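Local coordinates for cystathionine beta-lyases/cystathionine gamma-synthases (Corynebacterium glutamicum, PDB 5X5H), which probably catalyses the pyridoxal-phosphate-dependent joining of O-succinyl-L-homoserine and L-cysteine into L,L-cystathionine, with release of succinate, in methionine biosynthesis, at residues A[201-206]-A[330-335]; A[152-157]-A[180-185]; A[304-309]-A[365-370]. All coordinates share one frame; numbering follows the deposited sequence.

Contact 1 (A[201-206]-A[330-335]); sequences STTKYI and AESLGG. With PLP (pyridoxal-5'-phosphate), chain B.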
# COMPACT_ATOMS: atom_id res chain seq x y z
N SER A 201 -9.78 -20.21 1.43
CA SER A 201 -8.64 -19.48 0.82
C SER A 201 -9.23 -18.16 0.28
O SER A 201 -9.91 -18.21 -0.72
CB SER A 201 -8.04 -20.25 -0.27
OG SER A 201 -7.12 -19.37 -0.97
N THR A 202 -9.03 -17.03 0.94
CA THR A 202 -9.52 -15.76 0.45
C THR A 202 -8.72 -15.27 -0.71
O THR A 202 -9.11 -14.32 -1.41
CB THR A 202 -9.57 -14.74 1.57
OG1 THR A 202 -8.25 -14.48 2.09
CG2 THR A 202 -10.40 -15.18 2.75
N THR A 203 -7.56 -15.93 -1.00
CA THR A 203 -6.79 -15.73 -2.23
C THR A 203 -7.62 -15.76 -3.48
O THR A 203 -7.24 -15.17 -4.50
CB THR A 203 -5.73 -16.85 -2.26
OG1 THR A 203 -5.05 -16.88 -1.00
CG2 THR A 203 -4.71 -16.58 -3.36
N LYS A 204 -8.67 -16.57 -3.43
CA LYS A 204 -9.50 -16.88 -4.59
C LYS A 204 -10.69 -15.91 -4.71
O LYS A 204 -10.42 -14.75 -4.91
CB LYS A 204 -9.86 -18.36 -4.54
CG LYS A 204 -8.82 -19.39 -4.25
CD LYS A 204 -7.62 -19.21 -4.99
CE LYS A 204 -6.50 -20.35 -4.69
NZ LYS A 204 -6.74 -21.79 -4.28
N TYR A 205 -11.91 -16.35 -4.61
CA TYR A 205 -13.06 -15.50 -4.81
C TYR A 205 -13.27 -14.37 -3.86
O TYR A 205 -13.79 -13.29 -4.28
CB TYR A 205 -14.38 -16.30 -4.94
CG TYR A 205 -14.53 -17.21 -6.14
CD1 TYR A 205 -14.81 -16.68 -7.33
CD2 TYR A 205 -14.27 -18.57 -6.04
CE1 TYR A 205 -14.99 -17.50 -8.44
CE2 TYR A 205 -14.39 -19.37 -7.15
CZ TYR A 205 -14.73 -18.80 -8.33
OH TYR A 205 -14.90 -19.62 -9.47
N ILE A 206 -13.03 -14.58 -2.56
CA ILE A 206 -13.33 -13.53 -1.59
C ILE A 206 -12.53 -12.24 -1.90
O ILE A 206 -13.12 -11.16 -2.06
CB ILE A 206 -13.18 -14.04 -0.17
CG1 ILE A 206 -14.36 -14.92 0.14
CG2 ILE A 206 -12.99 -12.92 0.84
CD1 ILE A 206 -14.16 -15.75 1.42
N ALA A 330 -2.13 -20.17 -16.09
CA ALA A 330 -1.58 -19.81 -14.79
C ALA A 330 -2.23 -20.59 -13.73
O ALA A 330 -3.39 -21.07 -13.89
CB ALA A 330 -1.81 -18.28 -14.53
N GLU A 331 -1.63 -20.72 -12.57
CA GLU A 331 -2.22 -21.31 -11.41
C GLU A 331 -3.22 -20.32 -10.75
O GLU A 331 -3.26 -19.17 -11.12
CB GLU A 331 -1.17 -21.86 -10.41
CG GLU A 331 -0.32 -22.98 -11.04
CD GLU A 331 0.63 -23.58 -10.02
OE1 GLU A 331 1.38 -22.80 -9.45
OE2 GLU A 331 0.72 -24.83 -9.85
N SER A 332 -3.98 -20.81 -9.80
CA SER A 332 -4.99 -20.03 -9.05
C SER A 332 -6.29 -19.92 -9.81
O SER A 332 -6.52 -20.50 -10.85
CB SER A 332 -4.50 -18.67 -8.59
OG SER A 332 -5.23 -18.30 -7.34
N LEU A 333 -7.21 -19.24 -9.15
CA LEU A 333 -8.60 -19.19 -9.55
C LEU A 333 -9.34 -18.14 -8.79
O LEU A 333 -8.82 -17.60 -7.77
CB LEU A 333 -9.27 -20.60 -9.37
CG LEU A 333 -9.35 -21.06 -7.94
CD1 LEU A 333 -10.72 -20.93 -7.34
CD2 LEU A 333 -8.79 -22.45 -7.74
N GLY A 334 -10.55 -17.82 -9.25
CA GLY A 334 -11.46 -16.96 -8.52
C GLY A 334 -11.20 -15.49 -8.66
O GLY A 334 -11.92 -14.71 -7.99
N GLY A 335 -10.35 -15.11 -9.54
CA GLY A 335 -10.20 -13.69 -9.87
C GLY A 335 -11.08 -13.27 -10.99
O GLY A 335 -11.73 -14.04 -11.68
N1 PLP B . -8.38 -24.94 -0.68
C2 PLP B . -8.73 -24.84 -1.95
C2A PLP B . -10.02 -25.48 -2.34
C3 PLP B . -8.03 -24.04 -2.78
O3 PLP B . -8.37 -23.87 -4.10
C4 PLP B . -6.87 -23.37 -2.36
C4A PLP B . -6.11 -22.53 -3.30
C5 PLP B . -6.40 -23.62 -1.04
C6 PLP B . -7.22 -24.40 -0.25
C5A PLP B . -5.10 -23.07 -0.48
O4P PLP B . -5.19 -21.62 -0.24
P PLP B . -3.90 -20.71 -0.38
O1P PLP B . -3.37 -20.87 -1.79
O2P PLP B . -4.52 -19.36 -0.05
O3P PLP B . -2.89 -21.15 0.69
O HOH W 1 -5.79 -15.66 -7.02
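Lys-204 and Tyr-205 pack against Ser-332, Leu-333 and Gly-334 in a buried loop-to-loop contact, in which the loop leaving strand 197-201 meets the loop between strands 328-329 and 339-341. No direct hydrogen bond crosses it. Instead, CA of Lys-204 makes a bent CA-H...O contact with Leu-333 O (3.3 Å), and a water donates to Thr-203 O while also bonded to Ser-332 OG. Gly-334 CA sits over the centre of one face of the Tyr-205 ring in a CH-pi contact, 3.6 Å from the centroid and 13° off the normal. Gly-334 has a positive phi and, lacking a CB, comes close to the Lys-204/Tyr-205 peptide.

The Lys-204 side chain starts beside its own backbone N (chi1 -46°) and bends again at chi2, which carries CD past Ser-332 OG (3.5 Å) and across Leu-333, whose CG is 3.9 Å from CD. Lys-204 NZ is covalently joined to C4A of PLP (1.4 Å) and makes a weak hydrogen bond to PLP O3. Ser-201 OG and Thr-203 OG1 both donate to phosphate oxygen O2P, at 2.8 and 2.7 Å. Tyr-52 of the second subunit packs on Lys-204 and Ser-332, and its OH hydrogen-bonds to the cofactor. A lysine-bound cofactor with its phosphate held by neighbouring hydroxyls is characteristic of the internal aldimine site of fold-type I PLP enzymes.

Contact 2 (A[152-157]-A[180-185]); sequences PTNPAL and NTFASP. With PLP (pyridoxal-5'-phosphate), chain B.
Cis peptide bonds precede both Pro-152 and Pro-155, and loop 152-157 packs against the Phe-182 ring without a hydrogen bond across the contact. Phe-182, pointing toward this loop, supplies much of the buried surface. Its CZ comes within 3.3 Å of Asn-154 CG, the amide and ring planes lying 39° apart, whereas Leu-157 CD2 arrives at the ring edge, in its plane, 3.6 Å from CE2. Pro-152 adds its CD against Phe-182 CB and Ala-183 CB, and the Leu-157 N to Thr-153 O bond (2.8 Å) closes the turn that brings Leu-157 back to the ring.

With CG anti to the backbone N (chi1 178°), Asn-154 passes its amide across the CZ end of Phe-182 to the cofactor. There ND2 makes a weak hydrogen bond to PLP O3 (3.1 Å, N-H...O angle 123°), while OD1 accepts from Arg-364 NH1, consistent with the amide being held with ND2 toward the cofactor. The same PLP oxygen lies near the plane of the Phe-182 ring, at its edge, and Thr-181 CB touches PLP C2A at 3.9 Å. Both segments follow parallel strands, 144-150 and 175-179, of the large sheet, an arrangement typical of the cofactor pocket in fold-type I PLP enzymes.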
# COMPACT_ATOMS: atom_id res chain seq x y z
N PRO A 152 -17.77 -27.76 -4.14
CA PRO A 152 -17.23 -28.71 -5.10
C PRO A 152 -15.76 -28.91 -4.90
O PRO A 152 -15.04 -27.97 -4.48
CB PRO A 152 -17.49 -28.03 -6.46
CG PRO A 152 -18.60 -27.00 -6.20
CD PRO A 152 -18.28 -26.52 -4.77
N THR A 153 -15.28 -30.09 -5.24
CA THR A 153 -13.85 -30.37 -5.09
C THR A 153 -12.95 -29.76 -6.12
O THR A 153 -13.39 -29.43 -7.27
CB THR A 153 -13.54 -31.91 -5.10
OG1 THR A 153 -13.86 -32.43 -6.42
CG2 THR A 153 -14.32 -32.64 -4.10
N ASN A 154 -11.65 -29.55 -5.81
CA ASN A 154 -10.71 -28.96 -6.73
C ASN A 154 -9.84 -30.10 -7.17
O ASN A 154 -9.13 -30.66 -6.28
CB ASN A 154 -9.82 -27.99 -5.87
CG ASN A 154 -8.75 -27.32 -6.65
OD1 ASN A 154 -8.53 -27.58 -7.84
ND2 ASN A 154 -8.10 -26.29 -6.00
N PRO A 155 -9.81 -30.51 -8.44
CA PRO A 155 -10.36 -29.75 -9.59
C PRO A 155 -11.62 -30.40 -10.17
O PRO A 155 -12.22 -29.78 -11.11
CB PRO A 155 -9.28 -29.82 -10.57
CG PRO A 155 -8.76 -31.29 -10.42
CD PRO A 155 -8.87 -31.56 -8.96
N ALA A 156 -12.04 -31.59 -9.78
CA ALA A 156 -13.12 -32.29 -10.49
C ALA A 156 -14.49 -31.88 -10.19
O ALA A 156 -15.47 -32.38 -10.79
CB ALA A 156 -12.92 -33.82 -10.30
N LEU A 157 -14.68 -30.97 -9.24
CA LEU A 157 -15.98 -30.46 -8.90
C LEU A 157 -16.94 -31.50 -8.41
O LEU A 157 -18.15 -31.39 -8.53
CB LEU A 157 -16.57 -29.59 -10.01
CG LEU A 157 -15.59 -28.59 -10.57
CD1 LEU A 157 -16.08 -27.83 -11.75
CD2 LEU A 157 -15.13 -27.49 -9.56
N ASN A 180 -14.89 -24.22 1.86
CA ASN A 180 -15.92 -23.55 1.03
C ASN A 180 -15.33 -22.57 0.04
O ASN A 180 -16.05 -21.68 -0.44
CB ASN A 180 -16.94 -22.88 1.97
CG ASN A 180 -18.23 -22.56 1.36
OD1 ASN A 180 -18.73 -23.33 0.54
ND2 ASN A 180 -18.82 -21.39 1.66
N THR A 181 -14.06 -22.73 -0.32
CA THR A 181 -13.35 -21.81 -1.20
C THR A 181 -14.08 -21.66 -2.52
O THR A 181 -14.28 -20.53 -2.99
CB THR A 181 -11.91 -22.24 -1.40
OG1 THR A 181 -11.19 -22.23 -0.13
CG2 THR A 181 -11.17 -21.43 -2.37
N PHE A 182 -14.33 -22.77 -3.24
CA PHE A 182 -14.90 -22.70 -4.61
C PHE A 182 -16.29 -22.16 -4.64
O PHE A 182 -16.57 -21.29 -5.52
CB PHE A 182 -14.88 -24.10 -5.21
CG PHE A 182 -13.65 -24.46 -5.88
CD1 PHE A 182 -12.35 -24.10 -5.44
CD2 PHE A 182 -13.70 -25.36 -6.97
CE1 PHE A 182 -11.22 -24.46 -6.16
CE2 PHE A 182 -12.58 -25.74 -7.65
CZ PHE A 182 -11.34 -25.30 -7.29
N ALA A 183 -17.13 -22.50 -3.66
CA ALA A 183 -18.52 -21.97 -3.72
C ALA A 183 -18.60 -20.53 -3.26
O ALA A 183 -19.38 -19.75 -3.83
CB ALA A 183 -19.40 -22.76 -2.80
N SER A 184 -17.77 -20.18 -2.30
CA SER A 184 -17.83 -18.89 -1.58
C SER A 184 -19.02 -18.85 -0.69
O SER A 184 -20.02 -19.55 -0.92
CB SER A 184 -17.73 -17.69 -2.51
OG SER A 184 -19.03 -17.25 -2.92
N PRO A 185 -19.04 -17.89 0.24
CA PRO A 185 -20.20 -17.78 1.06
C PRO A 185 -21.47 -17.31 0.34
O PRO A 185 -22.58 -17.52 0.80
CB PRO A 185 -19.81 -16.73 2.13
CG PRO A 185 -18.32 -16.66 2.11
CD PRO A 185 -17.97 -16.97 0.66
N1 PLP B . -8.38 -24.94 -0.68
C2 PLP B . -8.73 -24.84 -1.95
C2A PLP B . -10.02 -25.48 -2.34
C3 PLP B . -8.03 -24.04 -2.78
O3 PLP B . -8.37 -23.87 -4.10
C4 PLP B . -6.87 -23.37 -2.36
C4A PLP B . -6.11 -22.53 -3.30
C5 PLP B . -6.40 -23.62 -1.04
C6 PLP B . -7.22 -24.40 -0.25
C5A PLP B . -5.10 -23.07 -0.48
O4P PLP B . -5.19 -21.62 -0.24
P PLP B . -3.90 -20.71 -0.38
O1P PLP B . -3.37 -20.87 -1.79
O2P PLP B . -4.52 -19.36 -0.05
O3P PLP B . -2.89 -21.15 0.69

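Contact 3 (A[304-309]-A[365-370]); sequences GMISVR and ISIGIE
Ile-306 and Ile-365 form a hydrogen-bonded pair of an antiparallel beta arrangement, joining strands 305-310 and 362-366 in the mixed sheet of the smaller, C-terminal part of the fold. Both polar backbone atoms of each residue are used: Ile-306 N donates to Ile-365 O (2.9 Å) almost straight, at 173°, and Ile-365 N returns to Ile-306 O at 2.7 Å. Met-305 CA also makes a CA-H...O contact with Ile-365 O. One step further, past the non-hydrogen-bonded pair Met-305 and Ser-366, Ile-367 N donates to Gly-304 O (3.0 Å), the donor tilted from the carbonyl plane. This third bond carries the pairing one residue before the start of strand 305-310 and one past the end of strand 362-366.

The two flanking strands take up other main-chain groups, Ser-307 bonding to Leu-282 and Ser-366 to Leu-339. Ser-366 OG bonds to Gly-334 N, Ser-307 OG to Pro-155 O, and Ile-367 O to His-261 ND1. The carboxylate of Glu-370 is shared between Ser-338 and His-16 of the third subunit, so the end of the segment reaches a subunit boundary.

The face carrying Ile-306, Val-308 and Ile-365 is apolar: Ile-306 CD1 meets Ile-367 CG1 at 3.8 Å, Val-308 CG2 meets Ile-365 CD1 at 4.1 Å, and helix 254-273 covers this face. On the face of Met-305 and Ser-366, the methionine chain, bent at chi2 (-55°) and chi3 (-62°), folds back across its neighbour strand. That places Met-305 SD 3.7 Å from Ser-366 CB and its methyl CE 3.5 Å from the carbonyl oxygen of Ile-365.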
# COMPACT_ATOMS: atom_id res chain seq x y z
N GLY A 304 -18.25 -20.69 -10.72
CA GLY A 304 -17.46 -20.24 -11.83
C GLY A 304 -16.40 -21.15 -12.42
O GLY A 304 -15.71 -20.77 -13.37
N MET A 305 -16.25 -22.31 -11.83
CA MET A 305 -15.19 -23.26 -12.22
C MET A 305 -15.78 -24.30 -13.14
O MET A 305 -16.90 -24.76 -12.98
CB MET A 305 -14.64 -23.93 -11.00
CG MET A 305 -13.92 -23.00 -10.02
SD MET A 305 -12.61 -22.02 -10.63
CE MET A 305 -11.49 -23.33 -11.15
N ILE A 306 -15.00 -24.66 -14.14
CA ILE A 306 -15.39 -25.81 -15.06
C ILE A 306 -14.10 -26.61 -15.25
O ILE A 306 -13.03 -26.06 -15.53
CB ILE A 306 -15.75 -25.27 -16.41
CG1 ILE A 306 -16.93 -24.28 -16.34
CG2 ILE A 306 -16.09 -26.43 -17.39
CD1 ILE A 306 -17.25 -23.60 -17.64
N SER A 307 -14.20 -27.92 -15.22
CA SER A 307 -13.13 -28.78 -15.69
C SER A 307 -13.58 -29.57 -16.90
O SER A 307 -14.77 -29.80 -17.05
CB SER A 307 -12.61 -29.69 -14.59
OG SER A 307 -11.81 -28.89 -13.66
N VAL A 308 -12.63 -29.89 -17.71
CA VAL A 308 -12.91 -30.47 -19.06
C VAL A 308 -11.91 -31.59 -19.25
O VAL A 308 -10.74 -31.38 -19.09
CB VAL A 308 -12.72 -29.43 -20.10
CG1 VAL A 308 -13.12 -29.95 -21.49
CG2 VAL A 308 -13.52 -28.15 -19.78
N ARG A 309 -12.42 -32.73 -19.73
CA ARG A 309 -11.55 -33.84 -20.15
C ARG A 309 -11.60 -33.97 -21.63
O ARG A 309 -12.69 -34.02 -22.19
CB ARG A 309 -11.95 -35.12 -19.46
CG ARG A 309 -11.84 -35.12 -17.94
CD ARG A 309 -12.06 -36.40 -17.16
NE ARG A 309 -11.08 -37.37 -17.61
CZ ARG A 309 -11.10 -38.65 -17.32
NH1 ARG A 309 -11.93 -39.11 -16.44
NH2 ARG A 309 -10.16 -39.40 -17.89
N ILE A 365 -10.66 -24.79 -15.60
CA ILE A 365 -10.85 -23.41 -16.05
C ILE A 365 -11.56 -22.62 -15.01
O ILE A 365 -12.60 -23.02 -14.47
CB ILE A 365 -11.68 -23.31 -17.35
CG1 ILE A 365 -11.09 -24.31 -18.42
CG2 ILE A 365 -11.68 -21.93 -17.88
CD1 ILE A 365 -12.02 -24.38 -19.65
N SER A 366 -10.95 -21.46 -14.64
CA SER A 366 -11.59 -20.44 -13.77
C SER A 366 -12.18 -19.38 -14.70
O SER A 366 -11.43 -18.57 -15.26
CB SER A 366 -10.56 -19.90 -12.80
OG SER A 366 -11.21 -18.87 -11.97
N ILE A 367 -13.50 -19.38 -14.88
CA ILE A 367 -14.18 -18.49 -15.77
C ILE A 367 -14.31 -17.16 -15.03
O ILE A 367 -14.93 -17.17 -13.97
CB ILE A 367 -15.53 -19.04 -16.21
CG1 ILE A 367 -15.37 -20.37 -17.02
CG2 ILE A 367 -16.32 -18.02 -17.02
CD1 ILE A 367 -14.73 -20.20 -18.30
N GLY A 368 -13.75 -16.12 -15.62
CA GLY A 368 -13.81 -14.74 -15.04
C GLY A 368 -15.05 -14.01 -15.42
O GLY A 368 -16.06 -14.61 -15.83
N ILE A 369 -14.95 -12.68 -15.35
CA ILE A 369 -16.08 -11.79 -15.58
C ILE A 369 -15.99 -11.03 -16.83
O ILE A 369 -16.73 -10.04 -17.07
CB ILE A 369 -16.48 -10.89 -14.37
CG1 ILE A 369 -15.38 -9.88 -14.08
CG2 ILE A 369 -16.76 -11.73 -13.16
CD1 ILE A 369 -15.77 -8.88 -13.00
N GLU A 370 -15.10 -11.39 -17.75
CA GLU A 370 -15.06 -10.83 -19.09
C GLU A 370 -16.37 -11.07 -19.83
O GLU A 370 -17.18 -11.86 -19.42
CB GLU A 370 -13.85 -11.39 -19.92
CG GLU A 370 -12.47 -11.18 -19.26
CD GLU A 370 -11.97 -12.40 -18.50
OE1 GLU A 370 -12.78 -13.21 -18.00
OE2 GLU A 370 -10.74 -12.48 -18.29

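In the fold
From the N terminus, contact 2 closes first, a short loop of 22 residues that carries helix 162-167 and strand 175-179 and finishes before the others open. Segment 201-206 then starts contact 1, which spans 123 residues. Within that span 304-309 opens contact 3, closed only by 365-370 after 330-335 has completed contact 1, so these two cross. Contact 2 stays within the large seven-stranded sheet region, contact 3 within the smaller sheet, and contact 1 bridges them, with contacts 1 and 2 both touching the cofactor. The three interlock further: Thr-181 OG1 hydrogen-bonds to Ser-201 N, and Leu-157 and Phe-182 pack on Met-305.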